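Local coordinates for protein Exo-arabinanase (Penicillium chrysogenum, PDB 3A72) that hydrolyses alpha-1,5-linked L-arabinan as an exo-acting arabinanase and probably releases arabinobiose from the chain end, at residues Q176-Q181 and Y218-E223; H180-D185 and D244-A249; Y238-S243 and A249-Q254. All coordinates share one frame; numbering follows the deposited sequence.

Interaction 1 (Q176-Q181 and Y218-E223). With AHR (alpha-L-arabinofuranose), chain B.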
loop_
_atom_site.group_PDB
_atom_site.type_symbol
_atom_site.label_atom_id
_atom_site.label_comp_id
_atom_site.label_asym_id
_atom_site.label_seq_id
_atom_site.Cartn_x
_atom_site.Cartn_y
_atom_site.Cartn_z
ATOM N N GLN A 176 9.346 14.984 -6.372
ATOM C CA GLN A 176 9.160 13.544 -6.249
ATOM C C GLN A 176 8.555 13.041 -7.551
ATOM O O GLN A 176 7.787 13.762 -8.190
ATOM C CB GLN A 176 8.328 13.168 -5.032
ATOM C CG GLN A 176 8.271 11.674 -4.737
ATOM C CD GLN A 176 7.548 11.381 -3.447
ATOM O OE1 GLN A 176 6.256 11.305 -3.472
ATOM N NE2 GLN A 176 8.223 11.215 -2.399
ATOM N N THR A 177 8.834 11.793 -7.888
ATOM C CA THR A 177 8.177 11.059 -8.965
ATOM C C THR A 177 7.675 9.749 -8.444
ATOM O O THR A 177 7.951 9.354 -7.296
ATOM C CB THR A 177 9.131 10.813 -10.156
ATOM O OG1 THR A 177 10.096 9.869 -9.723
ATOM C CG2 THR A 177 9.754 12.121 -10.623
ATOM N N MET A 178 6.969 8.977 -9.287
ATOM C CA MET A 178 6.754 7.568 -8.996
ATOM C C MET A 178 7.306 6.753 -10.171
ATOM O O MET A 178 7.236 7.180 -11.351
ATOM C CB MET A 178 5.301 7.224 -8.762
ATOM C CG MET A 178 4.764 7.929 -7.506
ATOM S SD MET A 178 2.988 7.728 -7.264
ATOM C CE MET A 178 2.415 8.483 -8.768
ATOM N N VAL A 179 7.860 5.630 -9.854
ATOM C CA VAL A 179 8.654 4.772 -10.736
ATOM C C VAL A 179 8.329 3.326 -10.494
ATOM O O VAL A 179 7.632 2.952 -9.524
ATOM C CB VAL A 179 10.167 5.027 -10.507
ATOM C CG1 VAL A 179 10.515 6.500 -10.640
ATOM C CG2 VAL A 179 10.607 4.490 -9.181
ATOM N N HIS A 180 8.940 2.453 -11.300
ATOM C CA HIS A 180 8.948 1.044 -10.966
ATOM C C HIS A 180 10.246 0.396 -11.456
ATOM O O HIS A 180 10.951 0.929 -12.318
ATOM C CB HIS A 180 7.717 0.232 -11.512
ATOM C CG HIS A 180 7.717 0.135 -12.993
ATOM N ND1 HIS A 180 8.303 -0.752 -13.835
ATOM C CD2 HIS A 180 7.025 0.986 -13.775
ATOM C CE1 HIS A 180 7.973 -0.406 -15.119
ATOM N NE2 HIS A 180 7.186 0.670 -15.073
ATOM N N GLN A 181 10.508 -0.789 -10.918
ATOM C CA GLN A 181 11.490 -1.721 -11.447
ATOM C C GLN A 181 10.832 -3.082 -11.562
ATOM O O GLN A 181 9.874 -3.404 -10.840
ATOM C CB GLN A 181 12.745 -1.775 -10.606
ATOM C CG GLN A 181 13.521 -0.466 -10.592
ATOM C CD GLN A 181 14.725 -0.471 -9.708
ATOM O OE1 GLN A 181 15.804 -1.117 -10.050
ATOM N NE2 GLN A 181 14.648 0.167 -8.624
ATOM N N TYR A 218 -5.492 -1.826 -15.894
ATOM C CA TYR A 218 -4.975 -1.623 -14.548
ATOM C C TYR A 218 -5.322 -0.221 -14.127
ATOM O O TYR A 218 -5.130 0.751 -14.878
ATOM C CB TYR A 218 -3.459 -1.832 -14.478
ATOM C CG TYR A 218 -3.039 -3.254 -14.757
ATOM C CD1 TYR A 218 -2.726 -4.131 -13.716
ATOM C CD2 TYR A 218 -2.963 -3.744 -16.070
ATOM C CE1 TYR A 218 -2.329 -5.435 -13.976
ATOM C CE2 TYR A 218 -2.576 -5.048 -16.309
ATOM C CZ TYR A 218 -2.265 -5.900 -15.294
ATOM O OH TYR A 218 -1.881 -7.186 -15.555
ATOM N N PHE A 219 -5.841 -0.115 -12.896
ATOM C CA PHE A 219 -6.197 1.138 -12.218
ATOM C C PHE A 219 -5.065 1.502 -11.265
ATOM O O PHE A 219 -4.846 0.806 -10.275
ATOM C CB PHE A 219 -7.523 0.941 -11.501
ATOM C CG PHE A 219 -8.064 2.099 -10.745
ATOM C CD1 PHE A 219 -8.912 3.008 -11.394
ATOM C CD2 PHE A 219 -7.768 2.342 -9.416
ATOM C CE1 PHE A 219 -9.404 4.095 -10.714
ATOM C CE2 PHE A 219 -8.286 3.426 -8.733
ATOM C CZ PHE A 219 -9.112 4.307 -9.385
ATOM N N TYR A 220 -4.333 2.531 -11.624
ATOM C CA TYR A 220 -3.152 3.027 -10.900
ATOM C C TYR A 220 -3.555 4.291 -10.190
ATOM O O TYR A 220 -3.817 5.300 -10.884
ATOM C CB TYR A 220 -2.031 3.214 -11.916
ATOM C CG TYR A 220 -0.728 3.801 -11.441
ATOM C CD1 TYR A 220 0.412 2.997 -11.301
ATOM C CD2 TYR A 220 -0.580 5.138 -11.159
ATOM C CE1 TYR A 220 1.615 3.539 -10.868
ATOM C CE2 TYR A 220 0.605 5.682 -10.740
ATOM C CZ TYR A 220 1.705 4.889 -10.599
ATOM O OH TYR A 220 2.867 5.498 -10.209
ATOM N N VAL A 221 -3.629 4.306 -8.878
ATOM C CA VAL A 221 -4.088 5.446 -8.104
ATOM C C VAL A 221 -2.907 5.986 -7.294
ATOM O O VAL A 221 -1.999 5.271 -6.881
ATOM C CB VAL A 221 -5.294 5.067 -7.228
ATOM C CG1 VAL A 221 -4.930 4.161 -6.056
ATOM C CG2 VAL A 221 -6.073 6.299 -6.741
ATOM N N TYR A 222 -2.964 7.310 -7.067
ATOM C CA TYR A 222 -1.899 8.005 -6.353
ATOM C C TYR A 222 -2.447 9.296 -5.775
ATOM O O TYR A 222 -3.514 9.779 -6.154
ATOM C CB TYR A 222 -0.755 8.297 -7.288
ATOM C CG TYR A 222 -0.992 9.093 -8.556
ATOM C CD1 TYR A 222 -0.635 10.421 -8.666
ATOM C CD2 TYR A 222 -1.536 8.467 -9.668
ATOM C CE1 TYR A 222 -0.828 11.134 -9.846
ATOM C CE2 TYR A 222 -1.687 9.157 -10.866
ATOM C CZ TYR A 222 -1.341 10.477 -10.953
ATOM O OH TYR A 222 -1.492 11.112 -12.174
ATOM N N GLU A 223 -1.694 9.855 -4.796
ATOM C CA GLU A 223 -1.934 11.232 -4.376
ATOM C C GLU A 223 -1.121 12.134 -5.273
ATOM O O GLU A 223 0.056 11.860 -5.566
ATOM C CB GLU A 223 -1.605 11.464 -2.889
ATOM C CG GLU A 223 -0.121 11.276 -2.550
ATOM C CD GLU A 223 0.237 11.541 -1.104
ATOM O OE1 GLU A 223 -0.669 11.508 -0.204
ATOM O OE2 GLU A 223 1.456 11.771 -0.874
HETATM O O5 AHR B . 6.507 10.485 4.412
HETATM C C5 AHR B . 6.833 10.066 3.047
HETATM C C4 AHR B . 5.968 10.845 2.098
HETATM O O4 AHR B . 4.615 10.396 2.257
HETATM C C3 AHR B . 6.319 10.593 0.636
HETATM O O3 AHR B . 7.322 11.532 0.211
HETATM C C2 AHR B . 4.959 10.821 -0.068
HETATM O O2 AHR B . 4.780 10.006 -1.225
HETATM C C1 AHR B . 3.918 10.548 1.016
HETATM O O1 AHR B . 3.064 11.713 1.206
HETATM O O HOH W 1 5.007 3.825 -10.228
#
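A Met-aromatic contact, M178 against Y222, joins two neighbouring blades of a six-bladed beta-propeller, beside the arabinose-binding pocket. Y220 completes the cluster. The sulfur SD of M178 lies 5.3 Å from the centroid of the Y222 ring, at an oblique angle. The methyl makes the closer approach, with M178 CE 3.5 Å from Y222 CG. The end of the methionine chain is bent (chi3 -60°), which swings CE round to the root of the Y222 ring. M178 and Y220 run alongside each other, pointing opposite ways. M178 CE comes to the edge of the Y220 ring, near its plane, 3.9 Å from CE2. Y220 OH reaches back along the methionine and sits 3.3 Å from M178 CB. Y220 OH also holds a water, 2.7 Å from its oxygen and in the plane of the ring. That water also gives a weak bond to the carbonyl oxygen of V179. The water therefore links the two strands where their backbones are too far apart to bond directly. Q176 and E223 belong to the sugar pocket, where E223 OE2 accepts a 2.6 Å hydrogen bond from O1 of an arabinofuranose. E151 binds this sugar as well. M178 lies on strand 177-183, hydrogen-bonded through its backbone to strand 193-196. Its side chain also touches P208 of strand 204-212, the first strand of the blade that carries Y220 and Y222.

Interaction 2 (H180-D185 and D244-A249); sequences HQVTND and DPENIA
H180 points its imidazole across the junction between two propeller blades and meets the backbone of E246, while V182 packs against the E246 side chain. E246 lies in a type I beta turn, D244 to N247, that follows the third strand of its blade. H180 NE2 donates to the carbonyl oxygen of E246 over 3.2 Å. The bond is bent, with an angle of 135° at the hydrogen. The donor sits well above the carbonyl plane, and the oxygen is tilted a little from the plane of the imidazole. Beside this bond, H180 CE1 rests 4.0 Å from E246 CB. The first torsion of H180 places its ring between its own backbone N and carbonyl carbon (chi1 67°), turned toward the loop.

The E246 chain runs extended past CG and crosses V182 at about a right angle. V182 CG2 touches the carboxylate end, 3.7 Å from E246 OE1. A salt bridge from E246 OE2 to K160 holds this end on strand 160-167, next to the strand of H180 and V182. The lysine thus holds the carboxylate beside the valine. I248 packs nearby on D195 and V196. The turn has its own brace, an Asx turn: E246 N donates to D244 OD1 at 3.0 Å, meeting that oxygen from above the carboxylate plane.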
loop_
_atom_site.group_PDB
_atom_site.type_symbol
_atom_site.label_atom_id
_atom_site.label_comp_id
_atom_site.label_asym_id
_atom_site.label_seq_id
_atom_site.Cartn_x
_atom_site.Cartn_y
_atom_site.Cartn_z
ATOM N N HIS A 180 8.940 2.453 -11.300
ATOM C CA HIS A 180 8.948 1.044 -10.966
ATOM C C HIS A 180 10.246 0.396 -11.456
ATOM O O HIS A 180 10.951 0.929 -12.318
ATOM C CB HIS A 180 7.717 0.232 -11.512
ATOM C CG HIS A 180 7.717 0.135 -12.993
ATOM N ND1 HIS A 180 8.303 -0.752 -13.835
ATOM C CD2 HIS A 180 7.025 0.986 -13.775
ATOM C CE1 HIS A 180 7.973 -0.406 -15.119
ATOM N NE2 HIS A 180 7.186 0.670 -15.073
ATOM N N GLN A 181 10.508 -0.789 -10.918
ATOM C CA GLN A 181 11.490 -1.721 -11.447
ATOM C C GLN A 181 10.832 -3.082 -11.562
ATOM O O GLN A 181 9.874 -3.404 -10.840
ATOM C CB GLN A 181 12.745 -1.775 -10.606
ATOM C CG GLN A 181 13.521 -0.466 -10.592
ATOM C CD GLN A 181 14.725 -0.471 -9.708
ATOM O OE1 GLN A 181 15.804 -1.117 -10.050
ATOM N NE2 GLN A 181 14.648 0.167 -8.624
ATOM N N VAL A 182 11.381 -3.911 -12.466
ATOM C CA VAL A 182 10.830 -5.227 -12.771
ATOM C C VAL A 182 11.899 -6.279 -12.586
ATOM O O VAL A 182 13.082 -6.033 -12.841
ATOM C CB VAL A 182 10.306 -5.287 -14.213
ATOM C CG1 VAL A 182 9.557 -6.555 -14.466
ATOM C CG2 VAL A 182 9.465 -4.052 -14.456
ATOM N N THR A 183 11.496 -7.485 -12.188
ATOM C CA THR A 183 12.365 -8.610 -12.075
ATOM C C THR A 183 11.675 -9.874 -12.579
ATOM O O THR A 183 10.483 -10.032 -12.422
ATOM C CB THR A 183 12.832 -8.801 -10.600
ATOM O OG1 THR A 183 13.781 -9.826 -10.531
ATOM C CG2 THR A 183 11.677 -9.068 -9.707
ATOM N N ASN A 184 12.471 -10.791 -13.152
ATOM C CA ASN A 184 11.950 -12.131 -13.470
ATOM C C ASN A 184 12.503 -13.182 -12.536
ATOM O O ASN A 184 12.244 -14.392 -12.724
ATOM C CB ASN A 184 12.123 -12.486 -14.914
ATOM C CG ASN A 184 13.501 -12.564 -15.369
ATOM O OD1 ASN A 184 14.363 -12.806 -14.574
ATOM N ND2 ASN A 184 13.836 -12.290 -16.630
ATOM N N ASP A 185 13.196 -12.822 -11.469
ATOM C CA ASP A 185 13.776 -13.822 -10.567
ATOM C C ASP A 185 13.799 -13.407 -9.090
ATOM O O ASP A 185 14.248 -14.202 -8.251
ATOM C CB ASP A 185 15.175 -14.201 -11.007
ATOM C CG ASP A 185 16.192 -13.097 -11.005
ATOM O OD1 ASP A 185 15.906 -12.009 -10.460
ATOM O OD2 ASP A 185 17.320 -13.336 -11.512
ATOM N N ASP A 244 -1.260 -2.239 -19.921
ATOM C CA ASP A 244 0.126 -2.600 -19.767
ATOM C C ASP A 244 0.612 -2.052 -18.415
ATOM O O ASP A 244 0.826 -0.854 -18.301
ATOM C CB ASP A 244 0.995 -2.086 -20.885
ATOM C CG ASP A 244 2.424 -2.488 -20.791
ATOM O OD1 ASP A 244 2.850 -3.044 -19.732
ATOM O OD2 ASP A 244 3.190 -2.240 -21.775
ATOM N N PRO A 245 0.772 -2.935 -17.425
ATOM C CA PRO A 245 1.089 -2.445 -16.086
ATOM C C PRO A 245 2.506 -1.875 -15.988
ATOM O O PRO A 245 2.853 -1.279 -14.968
ATOM C CB PRO A 245 0.891 -3.678 -15.209
ATOM C CG PRO A 245 1.252 -4.817 -16.140
ATOM C CD PRO A 245 0.691 -4.413 -17.495
ATOM N N GLU A 246 3.324 -2.052 -16.994
ATOM C CA GLU A 246 4.652 -1.447 -17.061
ATOM C C GLU A 246 4.661 -0.095 -17.834
ATOM O O GLU A 246 5.752 0.495 -17.910
ATOM C CB GLU A 246 5.651 -2.411 -17.694
ATOM C CG GLU A 246 5.943 -3.607 -16.805
ATOM C CD GLU A 246 6.937 -4.586 -17.384
ATOM O OE1 GLU A 246 7.996 -4.134 -17.892
ATOM O OE2 GLU A 246 6.705 -5.794 -17.261
ATOM N N ASN A 247 3.529 0.313 -18.368
ATOM C CA ASN A 247 3.479 1.553 -19.111
ATOM C C ASN A 247 2.399 2.430 -18.520
ATOM O O ASN A 247 1.187 2.320 -18.857
ATOM C CB ASN A 247 3.234 1.291 -20.614
ATOM C CG ASN A 247 3.253 2.587 -21.413
ATOM O OD1 ASN A 247 3.410 3.695 -20.875
ATOM N ND2 ASN A 247 3.133 2.447 -22.728
ATOM N N ILE A 248 2.837 3.282 -17.622
ATOM C CA ILE A 248 1.968 4.235 -16.905
ATOM C C ILE A 248 2.174 5.675 -17.423
ATOM O O ILE A 248 1.226 6.482 -17.441
ATOM C CB ILE A 248 2.259 4.159 -15.383
ATOM C CG1 ILE A 248 2.113 2.711 -14.863
ATOM C CG2 ILE A 248 1.443 5.132 -14.584
ATOM C CD1 ILE A 248 0.706 2.107 -15.029
ATOM N N ALA A 249 3.394 5.998 -17.869
ATOM C CA ALA A 249 3.734 7.367 -18.216
ATOM C C ALA A 249 2.929 7.885 -19.392
ATOM O O ALA A 249 2.734 9.107 -19.544
ATOM C CB ALA A 249 5.218 7.468 -18.489
#

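Interaction 3 (Y238-S243 and A249-Q254)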
loop_
_atom_site.group_PDB
_atom_site.type_symbol
_atom_site.label_atom_id
_atom_site.label_comp_id
_atom_site.label_asym_id
_atom_site.label_seq_id
_atom_site.Cartn_x
_atom_site.Cartn_y
_atom_site.Cartn_z
ATOM N N TYR A 238 -5.674 10.987 -7.794
ATOM C CA TYR A 238 -5.663 10.855 -9.254
ATOM C C TYR A 238 -5.470 9.405 -9.600
ATOM O O TYR A 238 -4.912 8.624 -8.826
ATOM C CB TYR A 238 -4.495 11.671 -9.885
ATOM C CG TYR A 238 -4.808 13.113 -10.161
ATOM C CD1 TYR A 238 -5.102 14.018 -9.157
ATOM C CD2 TYR A 238 -4.809 13.579 -11.466
ATOM C CE1 TYR A 238 -5.387 15.331 -9.468
ATOM C CE2 TYR A 238 -5.093 14.919 -11.799
ATOM C CZ TYR A 238 -5.389 15.786 -10.786
ATOM O OH TYR A 238 -5.662 17.105 -11.032
ATOM N N TYR A 239 -5.905 9.018 -10.811
ATOM C CA TYR A 239 -5.601 7.702 -11.318
ATOM C C TYR A 239 -5.255 7.777 -12.790
ATOM O O TYR A 239 -5.566 8.710 -13.523
ATOM C CB TYR A 239 -6.723 6.753 -11.078
ATOM C CG TYR A 239 -8.151 7.088 -11.454
ATOM C CD1 TYR A 239 -8.682 6.735 -12.693
ATOM C CD2 TYR A 239 -8.969 7.716 -10.549
ATOM C CE1 TYR A 239 -10.005 7.027 -13.019
ATOM C CE2 TYR A 239 -10.293 7.960 -10.861
ATOM C CZ TYR A 239 -10.811 7.626 -12.072
ATOM O OH TYR A 239 -12.161 7.858 -12.295
ATOM N N ARG A 240 -4.551 6.724 -13.199
ATOM C CA ARG A 240 -4.201 6.448 -14.597
ATOM C C ARG A 240 -4.669 5.041 -14.904
ATOM O O ARG A 240 -4.651 4.152 -14.070
ATOM C CB ARG A 240 -2.710 6.601 -14.811
ATOM C CG ARG A 240 -2.270 8.046 -14.792
ATOM C CD ARG A 240 -0.790 8.226 -14.774
ATOM N NE ARG A 240 -0.397 9.629 -14.622
ATOM C CZ ARG A 240 0.577 10.234 -15.269
ATOM N NH1 ARG A 240 1.330 9.631 -16.172
ATOM N NH2 ARG A 240 0.848 11.493 -14.951
ATOM N N LEU A 241 -5.091 4.860 -16.170
ATOM C CA LEU A 241 -5.574 3.584 -16.656
ATOM C C LEU A 241 -4.710 3.104 -17.800
ATOM O O LEU A 241 -4.497 3.864 -18.778
ATOM C CB LEU A 241 -7.031 3.758 -17.114
ATOM C CG LEU A 241 -7.997 3.936 -15.915
ATOM C CD1 LEU A 241 -9.174 4.795 -16.224
ATOM C CD2 LEU A 241 -8.374 2.537 -15.380
ATOM N N SER A 242 -4.248 1.866 -17.718
ATOM C CA SER A 242 -3.400 1.269 -18.759
ATOM C C SER A 242 -3.624 -0.205 -18.796
ATOM O O SER A 242 -3.739 -0.817 -17.721
ATOM C CB SER A 242 -1.936 1.514 -18.474
ATOM O OG SER A 242 -1.146 0.939 -19.474
ATOM N N SER A 243 -3.619 -0.824 -19.984
ATOM C CA SER A 243 -3.693 -2.291 -20.078
ATOM C C SER A 243 -2.346 -2.937 -20.038
ATOM O O SER A 243 -2.220 -4.161 -20.104
ATOM C CB SER A 243 -4.433 -2.682 -21.355
ATOM O OG SER A 243 -5.814 -2.307 -21.137
ATOM N N ALA A 249 3.394 5.998 -17.869
ATOM C CA ALA A 249 3.734 7.367 -18.216
ATOM C C ALA A 249 2.929 7.885 -19.392
ATOM O O ALA A 249 2.734 9.107 -19.544
ATOM C CB ALA A 249 5.218 7.468 -18.489
ATOM N N SER A 250 2.478 7.023 -20.289
ATOM C CA SER A 250 1.746 7.450 -21.467
ATOM C C SER A 250 0.268 7.690 -21.179
ATOM O O SER A 250 -0.432 8.167 -22.036
ATOM C CB SER A 250 1.923 6.443 -22.582
ATOM O OG SER A 250 1.324 5.205 -22.274
ATOM N N ALA A 251 -0.224 7.352 -19.988
ATOM C CA ALA A 251 -1.619 7.517 -19.632
ATOM C C ALA A 251 -1.812 8.868 -18.982
ATOM O O ALA A 251 -1.139 9.174 -17.981
ATOM C CB ALA A 251 -2.046 6.386 -18.700
ATOM N N PRO A 252 -2.740 9.690 -19.438
ATOM C CA PRO A 252 -2.985 10.991 -18.777
ATOM C C PRO A 252 -3.612 10.743 -17.426
ATOM O O PRO A 252 -4.417 9.852 -17.216
ATOM C CB PRO A 252 -3.942 11.704 -19.710
ATOM C CG PRO A 252 -4.625 10.594 -20.413
ATOM C CD PRO A 252 -3.610 9.500 -20.632
ATOM N N GLY A 253 -3.257 11.600 -16.464
ATOM C CA GLY A 253 -3.869 11.522 -15.168
ATOM C C GLY A 253 -5.301 12.005 -15.165
ATOM O O GLY A 253 -5.618 13.030 -15.794
ATOM N N GLN A 254 -6.108 11.364 -14.368
ATOM C CA GLN A 254 -7.530 11.680 -14.211
ATOM C C GLN A 254 -7.823 11.952 -12.739
ATOM O O GLN A 254 -7.551 11.105 -11.865
ATOM C CB GLN A 254 -8.360 10.495 -14.684
ATOM C CG GLN A 254 -9.853 10.747 -14.663
ATOM C CD GLN A 254 -10.709 9.630 -15.243
ATOM O OE1 GLN A 254 -10.215 8.749 -15.977
ATOM N NE2 GLN A 254 -11.969 9.733 -14.980
HETATM O O HOH W 2 3.277 11.298 -18.366
HETATM O O HOH W 3 -5.698 7.508 -17.528
#
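Y239 and Q254 form an antiparallel hydrogen-bonded pair, where the returning loop joins the edge of a four-stranded propeller blade. Y239 N donates to Q254 O at 2.9 Å, and Q254 N donates to Y239 O at 2.8 Å. Their side chains lie side by side and point the same way. The Q254 chain is extended, with CG anti to the backbone N (chi1 -176°), and it runs out along the tyrosine. Its amide is turned 41° from the ring plane, and Q254 OE1 comes 3.4 Å from Y239 CE1. The backbone oxygen Q254 O lies over one face of the Y239 ring, offset toward the rim. L241 CD1 meets this ring at its edge, in plane. The Y239 hydroxyl is engaged elsewhere, with G299 O and W303 NE1.

Y238 brings its ring edge to G253 C. The alpha carbon of Y238 also makes a C-H...O contact with Q254 O, at 3.2 Å. R240 has CG anti to its carbonyl carbon (chi1 -73°), then stays extended to NE and runs alongside residues 251 to 253. A251 O lies over one face of the guanidinium, 3.1 Å from NH1, but the angle is too poor for a hydrogen bond. G253 N also lies over a face of this group. NE bonds to Y222 OH and NH2 to Y198 OH, while NH1 has a weak bond to I248 O. R240 CB packs against A251 CB.

A water takes a bond from L241 N at 3.0 Å and gives one to P252 O, where the loop has already left the strand. Direct pairing thus passes into water-mediated pairing along the loop. The carbonyl oxygen of A251, set against the flat arginine, would probably be favoured by its positive charge.

Overall arrangement
All three contacts lie on the same side of the chain's centre, about 9 to 14 Å apart between centres. Two consecutive blades take part, 149-196 and 204-255. Interactions 1 and 2 both join these blades and share strand 177-183, with H180 and Q181 in common. Interaction 3 lies within the second blade and closes its outer edge. Strands 218-225 and 237-242 are neighbours, so interactions 1 and 3 meet through backbone bonds such as R240 N to Y220 O. Interaction 1 closes before interaction 3 opens, while interactions 2 and 3 cross along the chain and share A249. Loop 243-253 therefore both completes the edge of its own blade and packs against the blade before it, with the sugar pocket near interaction 1.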